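Local coordinates for protein 1,4-dihydroxy-6-naphtoate synthase (Archaeoglobus fulgidus, PDB 1ZBM) that probably converts cyclic dehypoxanthine futalosine into 1,4-dihydroxy-6-naphthoate, releasing dihydroxyacetone, a step on the route to menaquinone, at residues L150-G162 and R227-Y241. Numbering follows the deposited sequence.
Sequences LIHEGQITYADYG and RGLDRERAKRFAMMY
E153 lies across one face of the F237 ring, its CB in a CH-pi contact 4.2 Å from the ring centroid and almost on the ring normal, while L229 CD1 packs against the same CB at 3.5 Å. From there the chain folds back at chi2 (-79°) and turns its carboxylate to R227, which grips it side-on: NE donates to OE1 (2.8 Å, 167°) and NH2 to the syn lone pair of OE2 (3.1 Å). The two planes are 31° apart, so the fork is twisted rather than flat. NH2 of R227 also makes a salt bridge to D19, and the arginine thus ties two acids together beside H152, the predicted proton acceptor. An alanine in place of E153 would keep the CB on the ring but is likely to leave the NE side of R227 without its carboxylate mate, its grip reduced to D19 and the carbonyl O of P18.

Farther along the helix, Y241 OH donates to Q155 OE1 (2.6 Å), on a lone pair in the carbonyl plane, with the amide plane turned steeply to the ring. Q155 NE2 donates to H152 O from above the carbonyl plane, so the amide is held at both ends. I156 fills the middle: CD1 reaches F237 CB (3.9 Å), CG2 meets the selenomethionine M240 at CE, and CB sits under one face of the R236 guanidinium. At the outer end R233 NH2 bridges to D160 OD2 (2.7 Å), an oxygen that also accepts from T157 OG1.

The loop between strands 147-150 and 164-168 belongs to one five-stranded sheet domain. Facing it, helix 231-241 packs against helices 20-30 and 215-222 of the other, joining the two lobes of this periplasmic-binding-protein-like fold across the cleft.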
ATOM      1  N   LEU A 150      -6.575  -9.993  -1.095  1.00 13.20           N
ATOM      2  CA  LEU A 150      -7.133  -8.646  -1.155  1.00 12.94           C
ATOM      3  C   LEU A 150      -6.251  -7.653  -0.424  1.00 13.13           C
ATOM      4  O   LEU A 150      -6.107  -7.733   0.797  1.00 13.96           O
ATOM      5  CB  LEU A 150      -8.512  -8.636  -0.496  1.00  9.36           C
ATOM      6  CG  LEU A 150      -9.453  -9.742  -0.940  1.00 10.41           C
ATOM      7  CD1 LEU A 150     -10.689  -9.782  -0.062  1.00  5.31           C
ATOM      8  CD2 LEU A 150      -9.824  -9.507  -2.404  1.00  7.10           C
ATOM      9  N   ILE A 151      -5.685  -6.704  -1.160  1.00 13.08           N
ATOM     10  CA  ILE A 151      -4.822  -5.706  -0.547  1.00 15.44           C
ATOM     11  C   ILE A 151      -5.482  -4.341  -0.399  1.00 15.61           C
ATOM     12  O   ILE A 151      -4.952  -3.457   0.282  1.00 16.93           O
ATOM     13  CB  ILE A 151      -3.508  -5.537  -1.349  1.00 15.04           C
ATOM     14  CG1 ILE A 151      -3.783  -4.809  -2.670  1.00 15.51           C
ATOM     15  CG2 ILE A 151      -2.915  -6.901  -1.640  1.00 15.97           C
ATOM     16  CD1 ILE A 151      -2.535  -4.546  -3.488  1.00 15.39           C
ATOM     17  N   HIS A 152      -6.634  -4.161  -1.032  1.00 14.48           N
ATOM     18  CA  HIS A 152      -7.332  -2.879  -0.947  1.00 14.71           C
ATOM     19  C   HIS A 152      -8.559  -2.969  -0.044  1.00 14.60           C
ATOM     20  O   HIS A 152      -8.554  -3.725   0.921  1.00 12.16           O
ATOM     21  CB  HIS A 152      -7.709  -2.391  -2.345  1.00 15.07           C
ATOM     22  CG  HIS A 152      -6.523  -2.121  -3.221  1.00 15.25           C
ATOM     23  ND1 HIS A 152      -5.615  -1.117  -2.956  1.00 14.95           N
ATOM     24  CD2 HIS A 152      -6.069  -2.756  -4.328  1.00 13.52           C
ATOM     25  CE1 HIS A 152      -4.653  -1.147  -3.862  1.00 16.96           C
ATOM     26  NE2 HIS A 152      -4.904  -2.132  -4.707  1.00 15.04           N
ATOM     27  N   GLU A 153      -9.608  -2.213  -0.355  1.00 14.87           N
ATOM     28  CA  GLU A 153     -10.785  -2.197   0.502  1.00 16.45           C
ATOM     29  C   GLU A 153     -11.526  -3.524   0.622  1.00 17.09           C
ATOM     30  O   GLU A 153     -12.506  -3.634   1.366  1.00 18.49           O
ATOM     31  CB  GLU A 153     -11.765  -1.081   0.087  1.00 18.41           C
ATOM     32  CG  GLU A 153     -12.494  -1.304  -1.234  1.00 16.72           C
ATOM     33  CD  GLU A 153     -11.647  -0.987  -2.447  1.00 17.35           C
ATOM     34  OE1 GLU A 153     -12.159  -1.164  -3.578  1.00 16.99           O
ATOM     35  OE2 GLU A 153     -10.482  -0.554  -2.279  1.00 15.51           O
ATOM     36  N   GLY A 154     -11.060  -4.539  -0.098  1.00 18.48           N
ATOM     37  CA  GLY A 154     -11.702  -5.840  -0.023  1.00 16.63           C
ATOM     38  C   GLY A 154     -11.566  -6.408   1.379  1.00 16.69           C
ATOM     39  O   GLY A 154     -12.481  -7.058   1.883  1.00 14.70           O
ATOM     40  N   GLN A 155     -10.418  -6.148   2.007  1.00 16.90           N
ATOM     41  CA  GLN A 155     -10.131  -6.628   3.357  1.00 17.37           C
ATOM     42  C   GLN A 155     -11.199  -6.276   4.396  1.00 17.50           C
ATOM     43  O   GLN A 155     -11.261  -6.907   5.449  1.00 20.30           O
ATOM     44  CB  GLN A 155      -8.749  -6.126   3.823  1.00 16.53           C
ATOM     45  CG  GLN A 155      -8.534  -4.615   3.708  1.00 17.09           C
ATOM     46  CD  GLN A 155      -7.145  -4.148   4.170  1.00 17.26           C
ATOM     47  OE1 GLN A 155      -6.864  -4.068   5.366  1.00 17.24           O
ATOM     48  NE2 GLN A 155      -6.277  -3.841   3.209  1.00 16.13           N
ATOM     49  N   ILE A 156     -12.033  -5.277   4.118  1.00 18.61           N
ATOM     50  CA  ILE A 156     -13.092  -4.911   5.061  1.00 20.02           C
ATOM     51  C   ILE A 156     -14.477  -4.964   4.434  1.00 20.37           C
ATOM     52  O   ILE A 156     -15.432  -4.445   5.013  1.00 22.29           O
ATOM     53  CB  ILE A 156     -12.924  -3.478   5.626  1.00 21.10           C
ATOM     54  CG1 ILE A 156     -13.148  -2.454   4.504  1.00 20.08           C
ATOM     55  CG2 ILE A 156     -11.547  -3.331   6.292  1.00 20.02           C
ATOM     56  CD1 ILE A 156     -13.124  -1.016   4.972  1.00 21.44           C
ATOM     57  N   THR A 157     -14.583  -5.574   3.257  1.00 19.96           N
ATOM     58  CA  THR A 157     -15.860  -5.673   2.564  1.00 20.70           C
ATOM     59  C   THR A 157     -16.194  -7.071   2.049  1.00 21.43           C
ATOM     60  O   THR A 157     -17.328  -7.327   1.637  1.00 19.85           O
ATOM     61  CB  THR A 157     -15.913  -4.726   1.356  1.00 22.91           C
ATOM     62  OG1 THR A 157     -17.253  -4.678   0.849  1.00 30.46           O
ATOM     63  CG2 THR A 157     -14.996  -5.214   0.247  1.00 18.98           C
ATOM     64  N   TYR A 158     -15.219  -7.975   2.080  1.00 20.40           N
ATOM     65  CA  TYR A 158     -15.423  -9.330   1.581  1.00 20.96           C
ATOM     66  C   TYR A 158     -16.677 -10.019   2.120  1.00 21.86           C
ATOM     67  O   TYR A 158     -17.310 -10.809   1.414  1.00 22.08           O
ATOM     68  CB  TYR A 158     -14.164 -10.181   1.850  1.00 20.19           C
ATOM     69  CG  TYR A 158     -13.882 -10.463   3.312  1.00 20.26           C
ATOM     70  CD1 TYR A 158     -14.657 -11.367   4.024  1.00 20.62           C
ATOM     71  CD2 TYR A 158     -12.852  -9.814   3.988  1.00 21.97           C
ATOM     72  CE1 TYR A 158     -14.420 -11.621   5.369  1.00 20.89           C
ATOM     73  CE2 TYR A 158     -12.605 -10.060   5.346  1.00 22.02           C
ATOM     74  CZ  TYR A 158     -13.400 -10.967   6.025  1.00 20.96           C
ATOM     75  OH  TYR A 158     -13.199 -11.210   7.365  1.00 23.51           O
ATOM     76  N   ALA A 159     -17.048  -9.715   3.359  1.00 23.38           N
ATOM     77  CA  ALA A 159     -18.237 -10.322   3.965  1.00 24.87           C
ATOM     78  C   ALA A 159     -19.537 -10.004   3.213  1.00 24.87           C
ATOM     79  O   ALA A 159     -20.493 -10.779   3.274  1.00 23.57           O
ATOM     80  CB  ALA A 159     -18.361  -9.883   5.432  1.00 25.82           C
ATOM     81  N   ASP A 160     -19.567  -8.876   2.505  1.00 25.69           N
ATOM     82  CA  ASP A 160     -20.761  -8.484   1.749  1.00 27.22           C
ATOM     83  C   ASP A 160     -21.032  -9.439   0.582  1.00 27.71           C
ATOM     84  O   ASP A 160     -22.140  -9.469   0.046  1.00 27.72           O
ATOM     85  CB  ASP A 160     -20.630  -7.071   1.162  1.00 27.25           C
ATOM     86  CG  ASP A 160     -20.344  -6.008   2.209  1.00 27.60           C
ATOM     87  OD1 ASP A 160     -20.741  -6.171   3.382  1.00 28.62           O
ATOM     88  OD2 ASP A 160     -19.733  -4.987   1.840  1.00 27.94           O
ATOM     89  N   TYR A 161     -20.016 -10.200   0.183  1.00 26.84           N
ATOM     90  CA  TYR A 161     -20.144 -11.133  -0.932  1.00 26.54           C
ATOM     91  C   TYR A 161     -20.294 -12.545  -0.403  1.00 26.57           C
ATOM     92  O   TYR A 161     -20.154 -13.513  -1.147  1.00 28.35           O
ATOM     93  CB  TYR A 161     -18.900 -11.072  -1.814  1.00 24.41           C
ATOM     94  CG  TYR A 161     -18.522  -9.679  -2.233  1.00 22.67           C
ATOM     95  CD1 TYR A 161     -19.222  -9.020  -3.237  1.00 22.96           C
ATOM     96  CD2 TYR A 161     -17.455  -9.022  -1.629  1.00 22.74           C
ATOM     97  CE1 TYR A 161     -18.864  -7.743  -3.636  1.00 24.62           C
ATOM     98  CE2 TYR A 161     -17.087  -7.744  -2.015  1.00 23.95           C
ATOM     99  CZ  TYR A 161     -17.794  -7.109  -3.024  1.00 25.95           C
ATOM    100  OH  TYR A 161     -17.417  -5.852  -3.444  1.00 25.97           O
ATOM    101  N   GLY A 162     -20.572 -12.655   0.890  1.00 26.86           N
ATOM    102  CA  GLY A 162     -20.729 -13.960   1.499  1.00 27.36           C
ATOM    103  C   GLY A 162     -19.422 -14.731   1.576  1.00 26.86           C
ATOM    104  O   GLY A 162     -19.429 -15.948   1.743  1.00 26.57           O
ATOM    105  N   ARG A 227     -14.977   2.862  -4.842  1.00 20.83           N
ATOM    106  CA  ARG A 227     -15.360   1.545  -5.339  1.00 21.42           C
ATOM    107  C   ARG A 227     -16.616   0.990  -4.652  1.00 21.59           C
ATOM    108  O   ARG A 227     -16.609  -0.144  -4.175  1.00 22.52           O
ATOM    109  CB  ARG A 227     -14.193   0.570  -5.140  1.00 21.55           C
ATOM    110  CG  ARG A 227     -13.660  -0.070  -6.420  1.00 22.74           C
ATOM    111  CD  ARG A 227     -12.304   0.514  -6.843  1.00 22.64           C
ATOM    112  NE  ARG A 227     -11.277   0.288  -5.832  1.00 18.70           N
ATOM    113  CZ  ARG A 227     -10.069   0.844  -5.845  1.00 17.15           C
ATOM    114  NH1 ARG A 227      -9.725   1.667  -6.829  1.00 16.24           N
ATOM    115  NH2 ARG A 227      -9.213   0.598  -4.858  1.00 11.66           N
ATOM    116  N   GLY A 228     -17.682   1.787  -4.598  1.00 21.79           N
ATOM    117  CA  GLY A 228     -18.924   1.331  -3.989  1.00 21.83           C
ATOM    118  C   GLY A 228     -19.058   1.537  -2.487  1.00 23.75           C
ATOM    119  O   GLY A 228     -20.161   1.485  -1.944  1.00 25.74           O
ATOM    120  N   LEU A 229     -17.938   1.762  -1.811  1.00 24.02           N
ATOM    121  CA  LEU A 229     -17.947   1.986  -0.378  1.00 23.10           C
ATOM    122  C   LEU A 229     -18.700   3.262  -0.060  1.00 23.99           C
ATOM    123  O   LEU A 229     -18.562   4.259  -0.765  1.00 24.02           O
ATOM    124  CB  LEU A 229     -16.524   2.143   0.152  1.00 25.31           C
ATOM    125  CG  LEU A 229     -15.569   0.956   0.124  1.00 26.60           C
ATOM    126  CD1 LEU A 229     -14.148   1.435   0.427  1.00 26.54           C
ATOM    127  CD2 LEU A 229     -16.020  -0.074   1.145  1.00 26.49           C
ATOM    128  N   ASP A 230     -19.495   3.224   1.007  1.00 24.03           N
ATOM    129  CA  ASP A 230     -20.236   4.394   1.451  1.00 24.16           C
ATOM    130  C   ASP A 230     -19.218   5.303   2.135  1.00 23.70           C
ATOM    131  O   ASP A 230     -18.069   4.902   2.347  1.00 23.21           O
ATOM    132  CB  ASP A 230     -21.336   3.966   2.420  1.00 26.87           C
ATOM    133  CG  ASP A 230     -20.902   2.824   3.323  1.00 29.77           C
ATOM    134  OD1 ASP A 230     -20.272   3.083   4.371  1.00 30.41           O
ATOM    135  OD2 ASP A 230     -21.180   1.657   2.976  1.00 34.44           O
ATOM    136  N   ARG A 231     -19.629   6.521   2.475  1.00 23.83           N
ATOM    137  CA  ARG A 231     -18.734   7.497   3.112  1.00 24.15           C
ATOM    138  C   ARG A 231     -18.100   7.057   4.431  1.00 24.14           C
ATOM    139  O   ARG A 231     -16.919   7.313   4.679  1.00 21.23           O
ATOM    140  CB  ARG A 231     -19.474   8.831   3.314  1.00 25.35           C
ATOM    141  CG  ARG A 231     -19.330   9.754   2.113  1.00 27.19           C
ATOM    142  CD  ARG A 231     -20.462  10.769   1.950  1.00 30.43           C
ATOM    143  NE  ARG A 231     -20.326  11.454   0.658  1.00 31.54           N
ATOM    144  CZ  ARG A 231     -20.916  11.071  -0.475  1.00 34.83           C
ATOM    145  NH1 ARG A 231     -20.711  11.753  -1.598  1.00 35.38           N
ATOM    146  NH2 ARG A 231     -21.745  10.033  -0.478  1.00 35.20           N
ATOM    147  N   GLU A 232     -18.877   6.384   5.269  1.00 23.62           N
ATOM    148  CA  GLU A 232     -18.361   5.944   6.552  1.00 24.64           C
ATOM    149  C   GLU A 232     -17.309   4.862   6.400  1.00 24.01           C
ATOM    150  O   GLU A 232     -16.243   4.913   7.019  1.00 23.12           O
ATOM    151  CB  GLU A 232     -19.505   5.434   7.431  1.00 26.40           C
ATOM    152  CG  GLU A 232     -20.392   6.553   7.962  1.00 30.88           C
ATOM    153  CD  GLU A 232     -19.582   7.668   8.628  1.00 32.30           C
ATOM    154  OE1 GLU A 232     -19.403   8.734   7.993  1.00 30.61           O
ATOM    155  OE2 GLU A 232     -19.111   7.462   9.772  1.00 32.77           O
ATOM    156  N   ARG A 233     -17.622   3.876   5.571  1.00 22.79           N
ATOM    157  CA  ARG A 233     -16.726   2.760   5.330  1.00 22.93           C
ATOM    158  C   ARG A 233     -15.428   3.259   4.692  1.00 20.99           C
ATOM    159  O   ARG A 233     -14.343   2.760   4.992  1.00 18.07           O
ATOM    160  CB  ARG A 233     -17.414   1.752   4.411  1.00 25.70           C
ATOM    161  CG  ARG A 233     -17.108   0.313   4.739  1.00 26.96           C
ATOM    162  CD  ARG A 233     -18.342  -0.386   5.276  1.00 27.29           C
ATOM    163  NE  ARG A 233     -18.464  -1.713   4.678  1.00 28.67           N
ATOM    164  CZ  ARG A 233     -19.512  -2.511   4.826  1.00 30.22           C
ATOM    165  NH1 ARG A 233     -20.549  -2.122   5.562  1.00 32.84           N
ATOM    166  NH2 ARG A 233     -19.518  -3.694   4.230  1.00 32.21           N
ATOM    167  N   ALA A 234     -15.544   4.251   3.815  1.00 18.88           N
ATOM    168  CA  ALA A 234     -14.371   4.811   3.153  1.00 19.15           C
ATOM    169  C   ALA A 234     -13.491   5.577   4.149  1.00 20.75           C
ATOM    170  O   ALA A 234     -12.262   5.466   4.117  1.00 20.28           O
ATOM    171  CB  ALA A 234     -14.796   5.726   2.013  1.00 17.64           C
ATOM    172  N   LYS A 235     -14.117   6.352   5.032  1.00 20.87           N
ATOM    173  CA  LYS A 235     -13.372   7.111   6.029  1.00 22.58           C
ATOM    174  C   LYS A 235     -12.609   6.128   6.907  1.00 22.43           C
ATOM    175  O   LYS A 235     -11.426   6.315   7.203  1.00 21.97           O
ATOM    176  CB  LYS A 235     -14.321   7.940   6.902  1.00 23.48           C
ATOM    177  CG  LYS A 235     -14.036   9.436   6.916  1.00 25.78           C
ATOM    178  CD  LYS A 235     -14.994  10.169   7.842  1.00 25.67           C
ATOM    179  CE  LYS A 235     -16.439   9.968   7.416  1.00 28.64           C
ATOM    180  NZ  LYS A 235     -17.411  10.579   8.372  1.00 32.27           N
ATOM    181  N   ARG A 236     -13.300   5.070   7.318  1.00 22.01           N
ATOM    182  CA  ARG A 236     -12.712   4.037   8.164  1.00 22.07           C
ATOM    183  C   ARG A 236     -11.491   3.412   7.483  1.00 21.27           C
ATOM    184  O   ARG A 236     -10.457   3.223   8.118  1.00 21.13           O
ATOM    185  CB  ARG A 236     -13.767   2.965   8.467  1.00 23.05           C
ATOM    186  CG  ARG A 236     -13.280   1.766   9.272  1.00 27.12           C
ATOM    187  CD  ARG A 236     -14.402   0.725   9.381  1.00 30.17           C
ATOM    188  NE  ARG A 236     -13.895  -0.646   9.466  1.00 33.75           N
ATOM    189  CZ  ARG A 236     -14.608  -1.725   9.152  1.00 34.75           C
ATOM    190  NH1 ARG A 236     -14.069  -2.933   9.257  1.00 35.69           N
ATOM    191  NH2 ARG A 236     -15.860  -1.595   8.727  1.00 35.10           N
ATOM    192  N   PHE A 237     -11.615   3.105   6.192  1.00 20.35           N
ATOM    193  CA  PHE A 237     -10.518   2.503   5.435  1.00 20.70           C
ATOM    194  C   PHE A 237      -9.332   3.451   5.324  1.00 20.18           C
ATOM    195  O   PHE A 237      -8.183   3.071   5.571  1.00 21.07           O
ATOM    196  CB  PHE A 237     -10.975   2.122   4.020  1.00 19.36           C
ATOM    197  CG  PHE A 237      -9.906   1.444   3.200  1.00 17.52           C
ATOM    198  CD1 PHE A 237      -9.482   0.155   3.519  1.00 15.52           C
ATOM    199  CD2 PHE A 237      -9.323   2.095   2.115  1.00 17.90           C
ATOM    200  CE1 PHE A 237      -8.496  -0.474   2.776  1.00 16.09           C
ATOM    201  CE2 PHE A 237      -8.335   1.477   1.365  1.00 18.66           C
ATOM    202  CZ  PHE A 237      -7.920   0.184   1.695  1.00 18.51           C
ATOM    203  N   ALA A 238      -9.615   4.686   4.936  1.00 18.84           N
ATOM    204  CA  ALA A 238      -8.566   5.680   4.790  1.00 19.90           C
ATOM    205  C   ALA A 238      -7.873   5.927   6.125  1.00 20.94           C
ATOM    206  O   ALA A 238      -6.650   6.000   6.181  1.00 22.00           O
ATOM    207  CB  ALA A 238      -9.150   6.981   4.252  1.00 19.79           C
HETATM  208  N   MSE A 239      -8.653   6.054   7.196  1.00 21.36           N
HETATM  209  CA  MSE A 239      -8.088   6.303   8.515  1.00 23.13           C
HETATM  210  C   MSE A 239      -7.250   5.122   9.018  1.00 21.29           C
HETATM  211  O   MSE A 239      -6.403   5.284   9.902  1.00 21.05           O
HETATM  212  CB  MSE A 239      -9.204   6.629   9.512  1.00 28.27           C
HETATM  213  CG  MSE A 239      -9.088   8.012  10.146  1.00 36.03           C
HETATM  214 SE   MSE A 239     -10.464   9.294   9.606  1.00 47.28          SE
HETATM  215  CE  MSE A 239     -11.996   8.463  10.466  1.00 42.71           C
HETATM  216  N   MSE A 240      -7.490   3.944   8.447  1.00 18.00           N
HETATM  217  CA  MSE A 240      -6.755   2.727   8.803  1.00 17.15           C
HETATM  218  C   MSE A 240      -5.322   2.765   8.275  1.00 15.75           C
HETATM  219  O   MSE A 240      -4.410   2.224   8.899  1.00 13.86           O
HETATM  220  CB  MSE A 240      -7.448   1.487   8.223  1.00 19.20           C
HETATM  221  CG  MSE A 240      -8.604   0.942   9.064  1.00 26.53           C
HETATM  222 SE   MSE A 240      -9.677  -0.394   8.144  1.00 34.92          SE
HETATM  223  CE  MSE A 240      -8.496  -1.924   8.195  1.00 30.33           C
ATOM    224  N   TYR A 241      -5.129   3.401   7.121  1.00 13.87           N
ATOM    225  CA  TYR A 241      -3.812   3.475   6.510  1.00 14.14           C
ATOM    226  C   TYR A 241      -3.258   4.882   6.322  1.00 13.64           C
ATOM    227  O   TYR A 241      -2.275   5.081   5.608  1.00 14.06           O
ATOM    228  CB  TYR A 241      -3.834   2.727   5.177  1.00 13.50           C
ATOM    229  CG  TYR A 241      -4.020   1.235   5.345  1.00 15.81           C
ATOM    230  CD1 TYR A 241      -3.028   0.453   5.941  1.00 16.13           C
ATOM    231  CD2 TYR A 241      -5.197   0.607   4.937  1.00 15.81           C
ATOM    232  CE1 TYR A 241      -3.208  -0.916   6.131  1.00 17.27           C
ATOM    233  CE2 TYR A 241      -5.384  -0.761   5.124  1.00 16.73           C
ATOM    234  CZ  TYR A 241      -4.388  -1.514   5.721  1.00 17.82           C
ATOM    235  OH  TYR A 241      -4.579  -2.858   5.917  1.00 18.68           O
TER